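Side-chain contacts in AT-rich DNA-binding protein (Thermus thermophilus, PDB 2DT5), which probably represses transcription by binding DNA as a homodimer and responds to the cellular NADH/NAD(+) redox state: residues I8-T13 / R46-Y51; L15-E20 / G35-V40; V126-H129 / Q135-P138. The protein carries 1 engineered substitution. One frame throughout, in Å; residues are numbered along the deposited sequence.

Overall arrangement
Contacts 1 and 2 lie in the N-terminal winged-helix domain and share helix 7-23. Contact 1 sets this helix against helix 42-51; contact 2 sets it against the end of helix 31-37. Their centres are about 11 Å apart, and they meet where Thr13 CG2 lies 3.6 Å from Ala38 CB. Along the chain contact 2 is nested inside contact 1. Both also touch the second subunit. Contact 3 belongs to the NAD-binding Rossmann domain, and its centre is about 36 Å from that of contact 1. There the side chain of Glu128 lies about 10 Å from a bound NAD.

Contact 1: I8-T13 / R46-Y51; sequences ISRLIT and RKDLSY. With SO4 (sulfate ion), chain J.
Arg10 of helix 7-23 grips Asp48 of helix 42-51 in a side-on salt bridge. Arg10 NE gives a hydrogen bond of 2.6 Å to Asp48 OD2. Arg10 NH2 gives a nearly straight second one, 2.9 Å to Asp48 OD1. Each carboxylate oxygen therefore has its own nitrogen, and OD2 uses its syn lone pair. The carboxylate sits at the guanidinium edge, with the two planes only 23° apart. The paired bonds should resist rotation of either group.

The Arg10 chain bends at its third torsion (chi3 -63°), which turns the NE edge toward the acid. Asp48 OD2 has a further hydrogen bond from outside the pair, to Tyr14 OH. The buried carboxylate is thus held by three bonds, and the positive charge of Arg10 probably stabilises its ionised form.

Beside the salt bridge, the helices meet through leucines. Leu11 CD2 touches Leu49 CD2 at 4.2 Å as the two side chains slide past each other in opposite directions. Both leucines also pack on Leu71 of helix 64-75, so the apolar contact continues into a third helix.

Away from this interface, Arg46 extends its side chain to a sulfate ion. Arg46 NE bonds to sulfate O1 at 2.8 Å, a bent bond with an N-H...O angle of 131°. Ser31, Tyr55 and the backbone amides of Gly59 and Gly61 also bind the sulfate, which probably came from the crystallisation liquor. In the same helix Ser50 OG bonds back to Arg46 O at 2.7 Å.

The pairing of helix 7-23 with helix 42-51, which by its place in the fold is probably the recognition helix, is typical of the three-helix core of a winged-helix DNA-binding domain.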
ATOM      1  N   ILE B   8       4.103 -10.140  -9.185  1.00 27.54           N
ATOM      2  CA  ILE B   8       2.767 -10.436  -8.684  1.00 29.85           C
ATOM      3  C   ILE B   8       1.942  -9.157  -8.510  1.00 34.38           C
ATOM      4  O   ILE B   8       0.723  -9.159  -8.722  1.00 35.16           O
ATOM      5  CB  ILE B   8       2.810 -11.231  -7.366  1.00 26.85           C
ATOM      6  CG1 ILE B   8       3.725 -12.450  -7.524  1.00 32.76           C
ATOM      7  CG2 ILE B   8       1.410 -11.727  -7.027  1.00 24.64           C
ATOM      8  CD1 ILE B   8       3.319 -13.375  -8.688  1.00 29.31           C
ATOM      9  N   SER B   9       2.601  -8.063  -8.142  1.00 33.16           N
ATOM     10  CA  SER B   9       1.907  -6.775  -7.993  1.00 34.35           C
ATOM     11  C   SER B   9       1.366  -6.360  -9.366  1.00 30.56           C
ATOM     12  O   SER B   9       0.255  -5.847  -9.478  1.00 29.69           O
ATOM     13  CB  SER B   9       2.868  -5.701  -7.452  1.00 34.58           C
ATOM     14  OG  SER B   9       3.259  -5.998  -6.114  1.00 30.99           O
ATOM     15  N   ARG B  10       2.147  -6.588 -10.418  1.00 34.80           N
ATOM     16  CA  ARG B  10       1.667  -6.249 -11.756  1.00 35.87           C
ATOM     17  C   ARG B  10       0.412  -7.063 -12.113  1.00 37.12           C
ATOM     18  O   ARG B  10      -0.559  -6.523 -12.649  1.00 38.59           O
ATOM     19  CB  ARG B  10       2.755  -6.496 -12.793  1.00 27.27           C
ATOM     20  CG  ARG B  10       3.871  -5.459 -12.755  1.00 31.65           C
ATOM     21  CD  ARG B  10       4.579  -5.381 -14.114  1.00 31.16           C
ATOM     22  NE  ARG B  10       5.248  -6.628 -14.482  1.00 32.65           N
ATOM     23  CZ  ARG B  10       6.355  -7.076 -13.898  1.00 42.05           C
ATOM     24  NH1 ARG B  10       6.922  -6.378 -12.914  1.00 37.14           N
ATOM     25  NH2 ARG B  10       6.906  -8.211 -14.311  1.00 38.09           N
ATOM     26  N   LEU B  11       0.422  -8.354 -11.799  1.00 28.04           N
ATOM     27  CA  LEU B  11      -0.739  -9.183 -12.097  1.00 35.33           C
ATOM     28  C   LEU B  11      -1.967  -8.645 -11.358  1.00 32.93           C
ATOM     29  O   LEU B  11      -3.071  -8.578 -11.920  1.00 33.74           O
ATOM     30  CB  LEU B  11      -0.485 -10.644 -11.701  1.00 31.42           C
ATOM     31  CG  LEU B  11       0.626 -11.378 -12.467  1.00 33.02           C
ATOM     32  CD1 LEU B  11       0.639 -12.846 -12.048  1.00 32.60           C
ATOM     33  CD2 LEU B  11       0.384 -11.271 -13.966  1.00 25.04           C
ATOM     34  N   ILE B  12      -1.764  -8.262 -10.098  1.00 30.91           N
ATOM     35  CA  ILE B  12      -2.834  -7.706  -9.279  1.00 28.85           C
ATOM     36  C   ILE B  12      -3.331  -6.415  -9.937  1.00 29.54           C
ATOM     37  O   ILE B  12      -4.533  -6.159  -9.993  1.00 34.40           O
ATOM     38  CB  ILE B  12      -2.337  -7.446  -7.829  1.00 33.89           C
ATOM     39  CG1 ILE B  12      -1.998  -8.794  -7.167  1.00 31.39           C
ATOM     40  CG2 ILE B  12      -3.420  -6.694  -7.005  1.00 28.94           C
ATOM     41  CD1 ILE B  12      -1.165  -8.708  -5.873  1.00 30.07           C
ATOM     42  N   THR B  13      -2.414  -5.619 -10.468  1.00 31.76           N
ATOM     43  CA  THR B  13      -2.822  -4.384 -11.145  1.00 34.35           C
ATOM     44  C   THR B  13      -3.695  -4.691 -12.369  1.00 36.29           C
ATOM     45  O   THR B  13      -4.745  -4.064 -12.569  1.00 37.26           O
ATOM     46  CB  THR B  13      -1.609  -3.590 -11.620  1.00 29.96           C
ATOM     47  OG1 THR B  13      -0.829  -3.185 -10.490  1.00 34.36           O
ATOM     48  CG2 THR B  13      -2.055  -2.372 -12.402  1.00 38.51           C
ATOM     49  N   ARG B  46       2.723  -8.578 -22.270  1.00 35.38           N
ATOM     50  CA  ARG B  46       2.798  -9.839 -23.001  1.00 41.26           C
ATOM     51  C   ARG B  46       3.769 -10.805 -22.335  1.00 37.42           C
ATOM     52  O   ARG B  46       3.475 -11.988 -22.203  1.00 35.53           O
ATOM     53  CB  ARG B  46       3.252  -9.632 -24.450  1.00 41.47           C
ATOM     54  CG  ARG B  46       2.268  -8.904 -25.313  1.00 52.13           C
ATOM     55  CD  ARG B  46       2.609  -9.052 -26.784  1.00 51.42           C
ATOM     56  NE  ARG B  46       2.142  -7.888 -27.521  1.00 51.68           N
ATOM     57  CZ  ARG B  46       2.879  -6.805 -27.710  1.00 57.85           C
ATOM     58  NH1 ARG B  46       4.113  -6.754 -27.225  1.00 62.77           N
ATOM     59  NH2 ARG B  46       2.377  -5.768 -28.366  1.00 68.46           N
ATOM     60  N   LYS B  47       4.934 -10.305 -21.937  1.00 35.58           N
ATOM     61  CA  LYS B  47       5.918 -11.155 -21.284  1.00 36.15           C
ATOM     62  C   LYS B  47       5.311 -11.749 -20.000  1.00 37.69           C
ATOM     63  O   LYS B  47       5.432 -12.949 -19.743  1.00 40.65           O
ATOM     64  CB  LYS B  47       7.182 -10.345 -20.969  1.00 38.27           C
ATOM     65  CG  LYS B  47       8.207 -11.097 -20.123  1.00 50.43           C
ATOM     66  CD  LYS B  47       9.456 -10.257 -19.873  1.00 49.98           C
ATOM     67  CE  LYS B  47      10.475 -11.008 -19.013  1.00 55.32           C
ATOM     68  NZ  LYS B  47      11.800 -10.315 -18.953  1.00 54.15           N
ATOM     69  N   ASP B  48       4.630 -10.922 -19.213  1.00 33.20           N
ATOM     70  CA  ASP B  48       4.018 -11.395 -17.970  1.00 30.15           C
ATOM     71  C   ASP B  48       2.919 -12.431 -18.188  1.00 32.35           C
ATOM     72  O   ASP B  48       2.923 -13.504 -17.562  1.00 30.99           O
ATOM     73  CB  ASP B  48       3.402 -10.241 -17.175  1.00 28.41           C
ATOM     74  CG  ASP B  48       4.432  -9.380 -16.474  1.00 31.96           C
ATOM     75  OD1 ASP B  48       5.614  -9.787 -16.384  1.00 35.78           O
ATOM     76  OD2 ASP B  48       4.037  -8.284 -16.000  1.00 36.20           O
ATOM     77  N   LEU B  49       1.975 -12.110 -19.063  1.00 29.45           N
ATOM     78  CA  LEU B  49       0.859 -13.018 -19.308  1.00 35.22           C
ATOM     79  C   LEU B  49       1.255 -14.288 -20.069  1.00 36.15           C
ATOM     80  O   LEU B  49       0.581 -15.313 -19.968  1.00 36.99           O
ATOM     81  CB  LEU B  49      -0.275 -12.268 -20.010  1.00 32.62           C
ATOM     82  CG  LEU B  49      -0.781 -11.079 -19.175  1.00 34.57           C
ATOM     83  CD1 LEU B  49      -1.937 -10.405 -19.883  1.00 35.31           C
ATOM     84  CD2 LEU B  49      -1.218 -11.557 -17.785  1.00 34.15           C
ATOM     85  N   SER B  50       2.355 -14.220 -20.813  1.00 34.72           N
ATOM     86  CA  SER B  50       2.854 -15.379 -21.533  1.00 38.61           C
ATOM     87  C   SER B  50       3.444 -16.309 -20.465  1.00 43.13           C
ATOM     88  O   SER B  50       3.069 -17.483 -20.373  1.00 40.51           O
ATOM     89  CB  SER B  50       3.956 -14.979 -22.517  1.00 43.57           C
ATOM     90  OG  SER B  50       3.406 -14.289 -23.628  1.00 44.00           O
ATOM     91  N   TYR B  51       4.343 -15.767 -19.645  1.00 31.90           N
ATOM     92  CA  TYR B  51       4.959 -16.566 -18.595  1.00 33.89           C
ATOM     93  C   TYR B  51       3.924 -17.317 -17.770  1.00 31.51           C
ATOM     94  O   TYR B  51       4.092 -18.493 -17.498  1.00 32.22           O
ATOM     95  CB  TYR B  51       5.791 -15.705 -17.651  1.00 31.97           C
ATOM     96  CG  TYR B  51       6.435 -16.497 -16.523  1.00 38.59           C
ATOM     97  CD1 TYR B  51       7.639 -17.166 -16.723  1.00 31.62           C
ATOM     98  CD2 TYR B  51       5.843 -16.573 -15.259  1.00 34.98           C
ATOM     99  CE1 TYR B  51       8.254 -17.889 -15.703  1.00 33.97           C
ATOM    100  CE2 TYR B  51       6.454 -17.304 -14.220  1.00 36.32           C
ATOM    101  CZ  TYR B  51       7.662 -17.957 -14.458  1.00 32.25           C
ATOM    102  OH  TYR B  51       8.282 -18.688 -13.473  1.00 33.99           O
TER
HETATM  103  S   SO4 J 402      -1.640  -8.529 -28.123  1.00 59.23           S
HETATM  104  O1  SO4 J 402      -0.489  -8.897 -27.276  1.00 59.30           O
HETATM  105  O2  SO4 J 402      -2.180  -9.748 -28.741  1.00 60.98           O
HETATM  106  O3  SO4 J 402      -2.713  -7.903 -27.317  1.00 57.56           O
HETATM  107  O4  SO4 J 402      -1.187  -7.577 -29.153  1.00 62.49           O

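Contact 2: L15-E20 / G35-V40; sequences LRILEE and GGLAQV. Engineered in segment 35-40: Gly36 (natural residue Glu).
Ile17 of helix 7-23 packs against Leu37 and Ala38 at the end of helix 31-37. Both helices belong to the winged-helix domain, and the contact lies within its predicted helix-turn-helix region. The contact between 15-20 and 35-40 is apolar.

Segment 35-40 starts in the last turn of its helix with Gly35, whose carbonyl oxygen later accepts a bond from Val40 N. Gly36 is an engineered substitution for a natural glutamate. Its carbonyl oxygen accepts the other closing bond, from Gln39 N to Gly36 O at 3.0 Å.

Within 35-40, Leu37 is the first residue to reach Ile17. Leu37 CD1 meets the CG2 branch of Ile17 at 3.4 Å, tighter than usual for two carbons. The two side chains cross obliquely. Leu37 CB is 3.7 Å from Ile17 CD1, so the isoleucine lays both of its branches along the leucine. Leu21, one turn further along helix 7-23, also packs on Leu37.

Ala38 follows, just past the helix. Thr13 and Tyr14 of helix 7-23 pack on its small side chain as well. With Ile17 cut back to an alanine, the methyls that meet Leu37 and Ala38 would be gone, and a gap would probably open between the two helices.

Gln39 has positive phi (60°) and closes the helix in a Schellman motif. The chain continues into Val40, whose side chain packs on Tyr14.

In Ile17, CG2 is anti to the backbone N and faces Leu37. CG1 lies beside that N (chi1 -67°), and an extended second torsion (chi2 171°) carries its methyl past Leu37 CB and on to Ala38. There Ile17 CD1 presses on Ala38 CB at 3.3 Å.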
ATOM      1  N   LEU B  15      -5.500  -7.181 -12.885  1.00 28.93           N
ATOM      2  CA  LEU B  15      -6.789  -7.676 -12.442  1.00 31.22           C
ATOM      3  C   LEU B  15      -7.726  -6.526 -12.065  1.00 39.16           C
ATOM      4  O   LEU B  15      -8.921  -6.563 -12.400  1.00 40.54           O
ATOM      5  CB  LEU B  15      -6.615  -8.637 -11.272  1.00 26.30           C
ATOM      6  CG  LEU B  15      -7.921  -9.214 -10.731  1.00 35.41           C
ATOM      7  CD1 LEU B  15      -8.638  -9.978 -11.840  1.00 35.95           C
ATOM      8  CD2 LEU B  15      -7.640 -10.129  -9.533  1.00 37.14           C
ATOM      9  N   ARG B  16      -7.199  -5.511 -11.378  1.00 39.16           N
ATOM     10  CA  ARG B  16      -8.020  -4.343 -10.997  1.00 42.96           C
ATOM     11  C   ARG B  16      -8.535  -3.702 -12.279  1.00 33.73           C
ATOM     12  O   ARG B  16      -9.723  -3.442 -12.413  1.00 37.76           O
ATOM     13  CB  ARG B  16      -7.203  -3.288 -10.211  1.00 37.31           C
ATOM     14  CG  ARG B  16      -6.659  -3.776  -8.877  1.00 46.27           C
ATOM     15  CD  ARG B  16      -7.657  -4.710  -8.213  1.00 57.56           C
ATOM     16  NE  ARG B  16      -7.125  -5.309  -6.994  1.00 66.18           N
ATOM     17  CZ  ARG B  16      -7.649  -6.376  -6.398  1.00 67.11           C
ATOM     18  NH1 ARG B  16      -8.722  -6.976  -6.909  1.00 60.93           N
ATOM     19  NH2 ARG B  16      -7.108  -6.830  -5.278  1.00 65.68           N
ATOM     20  N   ILE B  17      -7.615  -3.461 -13.208  1.00 33.94           N
ATOM     21  CA  ILE B  17      -7.937  -2.869 -14.500  1.00 35.86           C
ATOM     22  C   ILE B  17      -9.024  -3.674 -15.217  1.00 42.20           C
ATOM     23  O   ILE B  17     -10.002  -3.111 -15.705  1.00 42.70           O
ATOM     24  CB  ILE B  17      -6.700  -2.828 -15.378  1.00 29.45           C
ATOM     25  CG1 ILE B  17      -5.683  -1.851 -14.779  1.00 31.56           C
ATOM     26  CG2 ILE B  17      -7.075  -2.450 -16.802  1.00 32.31           C
ATOM     27  CD1 ILE B  17      -4.339  -1.892 -15.456  1.00 32.00           C
ATOM     28  N   LEU B  18      -8.841  -4.991 -15.277  1.00 37.52           N
ATOM     29  CA  LEU B  18      -9.805  -5.874 -15.924  1.00 37.78           C
ATOM     30  C   LEU B  18     -11.162  -5.828 -15.235  1.00 40.98           C
ATOM     31  O   LEU B  18     -12.200  -5.938 -15.894  1.00 39.01           O
ATOM     32  CB  LEU B  18      -9.293  -7.330 -15.927  1.00 36.99           C
ATOM     33  CG  LEU B  18      -8.101  -7.688 -16.824  1.00 38.88           C
ATOM     34  CD1 LEU B  18      -7.551  -9.070 -16.438  1.00 38.23           C
ATOM     35  CD2 LEU B  18      -8.543  -7.651 -18.294  1.00 37.64           C
ATOM     36  N   GLU B  19     -11.153  -5.691 -13.908  1.00 38.56           N
ATOM     37  CA  GLU B  19     -12.392  -5.624 -13.146  1.00 44.89           C
ATOM     38  C   GLU B  19     -13.140  -4.363 -13.552  1.00 45.42           C
ATOM     39  O   GLU B  19     -14.367  -4.372 -13.648  1.00 39.39           O
ATOM     40  CB  GLU B  19     -12.118  -5.564 -11.636  1.00 47.79           C
ATOM     41  CG  GLU B  19     -11.434  -6.788 -11.041  1.00 56.15           C
ATOM     42  CD  GLU B  19     -11.026  -6.574  -9.581  1.00 58.43           C
ATOM     43  OE1 GLU B  19     -10.382  -5.542  -9.280  1.00 57.87           O
ATOM     44  OE2 GLU B  19     -11.342  -7.439  -8.735  1.00 56.20           O
ATOM     45  N   GLU B  20     -12.399  -3.280 -13.788  1.00 42.26           N
ATOM     46  CA  GLU B  20     -13.037  -2.028 -14.177  1.00 51.25           C
ATOM     47  C   GLU B  20     -13.368  -1.999 -15.666  1.00 48.85           C
ATOM     48  O   GLU B  20     -14.364  -1.405 -16.062  1.00 46.74           O
ATOM     49  CB  GLU B  20     -12.192  -0.807 -13.753  1.00 54.91           C
ATOM     50  CG  GLU B  20     -10.681  -0.910 -13.941  1.00 62.38           C
ATOM     51  CD  GLU B  20      -9.920   0.281 -13.318  1.00 69.24           C
ATOM     52  OE1 GLU B  20     -10.095   0.535 -12.102  1.00 64.66           O
ATOM     53  OE2 GLU B  20      -9.145   0.958 -14.043  1.00 63.51           O
ATOM     54  N   GLY B  35      -1.354  -2.369 -20.972  1.00 35.27           N
ATOM     55  CA  GLY B  35      -0.087  -1.753 -20.637  1.00 43.77           C
ATOM     56  C   GLY B  35      -0.235  -0.287 -20.295  1.00 50.82           C
ATOM     57  O   GLY B  35       0.441   0.221 -19.400  1.00 51.06           O
ATOM     58  N   GLY B  36      -1.120   0.387 -21.021  1.00 51.23           N
ATOM     59  CA  GLY B  36      -1.352   1.801 -20.800  1.00 50.24           C
ATOM     60  C   GLY B  36      -2.042   2.036 -19.475  1.00 49.55           C
ATOM     61  O   GLY B  36      -1.589   2.844 -18.672  1.00 47.48           O
ATOM     62  N   LEU B  37      -3.134   1.320 -19.238  1.00 44.51           N
ATOM     63  CA  LEU B  37      -3.866   1.470 -17.996  1.00 46.30           C
ATOM     64  C   LEU B  37      -3.047   1.106 -16.760  1.00 48.45           C
ATOM     65  O   LEU B  37      -3.299   1.619 -15.677  1.00 47.60           O
ATOM     66  CB  LEU B  37      -5.133   0.624 -18.032  1.00 48.36           C
ATOM     67  CG  LEU B  37      -6.126   0.975 -19.142  1.00 53.70           C
ATOM     68  CD1 LEU B  37      -7.347   0.068 -19.034  1.00 43.38           C
ATOM     69  CD2 LEU B  37      -6.528   2.445 -19.020  1.00 54.27           C
ATOM     70  N   ALA B  38      -2.070   0.221 -16.913  1.00 51.09           N
ATOM     71  CA  ALA B  38      -1.245  -0.198 -15.781  1.00 46.97           C
ATOM     72  C   ALA B  38       0.098   0.514 -15.789  1.00 44.74           C
ATOM     73  O   ALA B  38       0.949   0.258 -14.943  1.00 47.17           O
ATOM     74  CB  ALA B  38      -1.028  -1.713 -15.828  1.00 44.52           C
ATOM     75  N   GLN B  39       0.289   1.393 -16.766  1.00 43.19           N
ATOM     76  CA  GLN B  39       1.528   2.142 -16.906  1.00 45.07           C
ATOM     77  C   GLN B  39       2.750   1.246 -17.099  1.00 44.14           C
ATOM     78  O   GLN B  39       3.807   1.467 -16.502  1.00 40.92           O
ATOM     79  CB  GLN B  39       1.740   3.064 -15.698  1.00 49.46           C
ATOM     80  CG  GLN B  39       0.531   3.941 -15.382  1.00 53.49           C
ATOM     81  CD  GLN B  39       0.862   5.109 -14.457  1.00 64.84           C
ATOM     82  OE1 GLN B  39      -0.003   5.599 -13.725  1.00 70.38           O
ATOM     83  NE2 GLN B  39       2.112   5.571 -14.497  1.00 67.70           N
ATOM     84  N   VAL B  40       2.602   0.232 -17.941  1.00 42.07           N
ATOM     85  CA  VAL B  40       3.705  -0.669 -18.246  1.00 43.27           C
ATOM     86  C   VAL B  40       3.658  -0.900 -19.759  1.00 41.43           C
ATOM     87  O   VAL B  40       2.581  -0.894 -20.348  1.00 46.44           O
ATOM     88  CB  VAL B  40       3.565  -2.031 -17.491  1.00 45.68           C
ATOM     89  CG1 VAL B  40       3.183  -1.796 -16.027  1.00 39.72           C
ATOM     90  CG2 VAL B  40       2.535  -2.895 -18.159  1.00 50.15           C
TER

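Contact 3: V126-H129 / Q135-P138; sequences VIEH and QRVP
Glu128 and Arg136 form a salt bridge between strand 125-129 and the loop that leads to strand 143-146.

Ile127 comes first, with backbone hydrogen bonds to Gly119 and Arg120. Glu128 comes next. Its backbone is bonded to Phe110 and Asp112 of strand 105-112, which fixes the base of the side chain. The chain runs extended beyond CG (chi2 -180°) and carries the carboxylate across to the loop. Glu128 OE1 does the close work, 2.6 Å from Arg136 NH1. Glu128 OE2 lies farther along the arginine, 3.5 Å from Arg136 CD.

The two side chains cross at about a right angle. Arg136 bends at chi2 (-83°) and again at chi3, and its guanidinium plane is 31° from that of the carboxylate. Phe111 packs on both partners. His129 closes the segment, with ND1 bonded to the backbone N of Asp131.

The bridge ties strand 125-129, next to the outermost strand 121-122 of the Rossmann sheet, to a surface loop. Glu128 OE1 approaches the guanidinium obliquely and meets one nitrogen closely, rather than pairing both oxygens with two nitrogens. The attraction is therefore probably mainly electrostatic, with little control over how the guanidinium turns.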
ATOM      1  N   VAL B 126     -16.320 -14.083  18.376  1.00 40.01           N
ATOM      2  CA  VAL B 126     -15.971 -13.529  19.667  1.00 40.81           C
ATOM      3  C   VAL B 126     -14.451 -13.570  19.785  1.00 38.33           C
ATOM      4  O   VAL B 126     -13.801 -14.478  19.266  1.00 40.01           O
ATOM      5  CB  VAL B 126     -16.632 -14.347  20.793  1.00 41.30           C
ATOM      6  CG1 VAL B 126     -16.070 -15.761  20.804  1.00 49.68           C
ATOM      7  CG2 VAL B 126     -16.412 -13.675  22.119  1.00 46.39           C
ATOM      8  N   ILE B 127     -13.881 -12.564  20.436  1.00 32.64           N
ATOM      9  CA  ILE B 127     -12.445 -12.507  20.608  1.00 31.05           C
ATOM     10  C   ILE B 127     -11.998 -13.617  21.549  1.00 36.96           C
ATOM     11  O   ILE B 127     -12.531 -13.761  22.657  1.00 36.76           O
ATOM     12  CB  ILE B 127     -12.026 -11.150  21.174  1.00 30.72           C
ATOM     13  CG1 ILE B 127     -12.444 -10.052  20.196  1.00 25.21           C
ATOM     14  CG2 ILE B 127     -10.506 -11.106  21.404  1.00 26.33           C
ATOM     15  CD1 ILE B 127     -12.109  -8.666  20.682  1.00 29.45           C
ATOM     16  N   GLU B 128     -11.032 -14.417  21.101  1.00 35.55           N
ATOM     17  CA  GLU B 128     -10.521 -15.502  21.929  1.00 38.76           C
ATOM     18  C   GLU B 128      -9.108 -15.182  22.365  1.00 38.55           C
ATOM     19  O   GLU B 128      -8.459 -14.279  21.817  1.00 36.76           O
ATOM     20  CB  GLU B 128     -10.549 -16.825  21.166  1.00 36.95           C
ATOM     21  CG  GLU B 128     -11.927 -17.188  20.658  1.00 44.51           C
ATOM     22  CD  GLU B 128     -11.936 -18.502  19.912  1.00 50.05           C
ATOM     23  OE1 GLU B 128     -12.280 -19.532  20.529  1.00 47.54           O
ATOM     24  OE2 GLU B 128     -11.584 -18.504  18.713  1.00 54.80           O
ATOM     25  N   HIS B 129      -8.626 -15.923  23.356  1.00 37.00           N
ATOM     26  CA  HIS B 129      -7.291 -15.687  23.847  1.00 38.88           C
ATOM     27  C   HIS B 129      -6.275 -16.258  22.867  1.00 38.15           C
ATOM     28  O   HIS B 129      -6.490 -17.319  22.264  1.00 38.36           O
ATOM     29  CB  HIS B 129      -7.107 -16.293  25.236  1.00 40.84           C
ATOM     30  CG  HIS B 129      -5.844 -15.854  25.906  1.00 41.67           C
ATOM     31  ND1 HIS B 129      -4.604 -16.329  25.536  1.00 36.80           N
ATOM     32  CD2 HIS B 129      -5.618 -14.922  26.861  1.00 42.50           C
ATOM     33  CE1 HIS B 129      -3.672 -15.703  26.230  1.00 42.98           C
ATOM     34  NE2 HIS B 129      -4.260 -14.844  27.042  1.00 41.42           N
ATOM     35  N   GLN B 135      -5.128 -24.539  18.673  1.00 49.21           N
ATOM     36  CA  GLN B 135      -6.341 -25.324  18.533  1.00 50.23           C
ATOM     37  C   GLN B 135      -7.356 -24.652  17.618  1.00 55.46           C
ATOM     38  O   GLN B 135      -8.500 -25.091  17.542  1.00 59.73           O
ATOM     39  CB  GLN B 135      -6.967 -25.525  19.902  1.00 58.00           C
ATOM     40  CG  GLN B 135      -5.932 -25.600  21.009  1.00 69.17           C
ATOM     41  CD  GLN B 135      -6.523 -25.284  22.355  1.00 76.79           C
ATOM     42  OE1 GLN B 135      -5.806 -24.931  23.294  1.00 82.35           O
ATOM     43  NE2 GLN B 135      -7.843 -25.410  22.464  1.00 79.44           N
ATOM     44  N   ARG B 136      -6.953 -23.582  16.938  1.00 51.34           N
ATOM     45  CA  ARG B 136      -7.863 -22.871  16.038  1.00 50.70           C
ATOM     46  C   ARG B 136      -7.348 -22.763  14.609  1.00 44.99           C
ATOM     47  O   ARG B 136      -8.120 -22.809  13.655  1.00 46.27           O
ATOM     48  CB  ARG B 136      -8.139 -21.464  16.574  1.00 48.52           C
ATOM     49  CG  ARG B 136      -9.135 -21.426  17.711  1.00 54.24           C
ATOM     50  CD  ARG B 136     -10.543 -21.430  17.160  1.00 63.51           C
ATOM     51  NE  ARG B 136     -11.391 -22.449  17.763  1.00 68.20           N
ATOM     52  CZ  ARG B 136     -11.602 -22.574  19.068  1.00 75.64           C
ATOM     53  NH1 ARG B 136     -11.019 -21.741  19.921  1.00 79.35           N
ATOM     54  NH2 ARG B 136     -12.405 -23.525  19.520  1.00 74.95           N
ATOM     55  N   VAL B 137      -6.034 -22.648  14.472  1.00 45.16           N
ATOM     56  CA  VAL B 137      -5.396 -22.484  13.171  1.00 40.50           C
ATOM     57  C   VAL B 137      -5.379 -23.687  12.212  1.00 44.61           C
ATOM     58  O   VAL B 137      -5.868 -23.592  11.084  1.00 39.95           O
ATOM     59  CB  VAL B 137      -3.968 -21.965  13.380  1.00 41.32           C
ATOM     60  CG1 VAL B 137      -3.218 -21.911  12.061  1.00 37.83           C
ATOM     61  CG2 VAL B 137      -4.030 -20.592  14.036  1.00 37.41           C
ATOM     62  N   PRO B 138      -4.832 -24.837  12.649  1.00 47.98           N
ATOM     63  CA  PRO B 138      -4.764 -26.036  11.804  1.00 46.53           C
ATOM     64  C   PRO B 138      -6.009 -26.364  10.986  1.00 45.09           C
ATOM     65  O   PRO B 138      -7.098 -26.562  11.525  1.00 46.73           O
ATOM     66  CB  PRO B 138      -4.412 -27.132  12.803  1.00 49.14           C
ATOM     67  CG  PRO B 138      -3.488 -26.402  13.746  1.00 54.55           C
ATOM     68  CD  PRO B 138      -4.254 -25.107  13.981  1.00 49.68           C
TER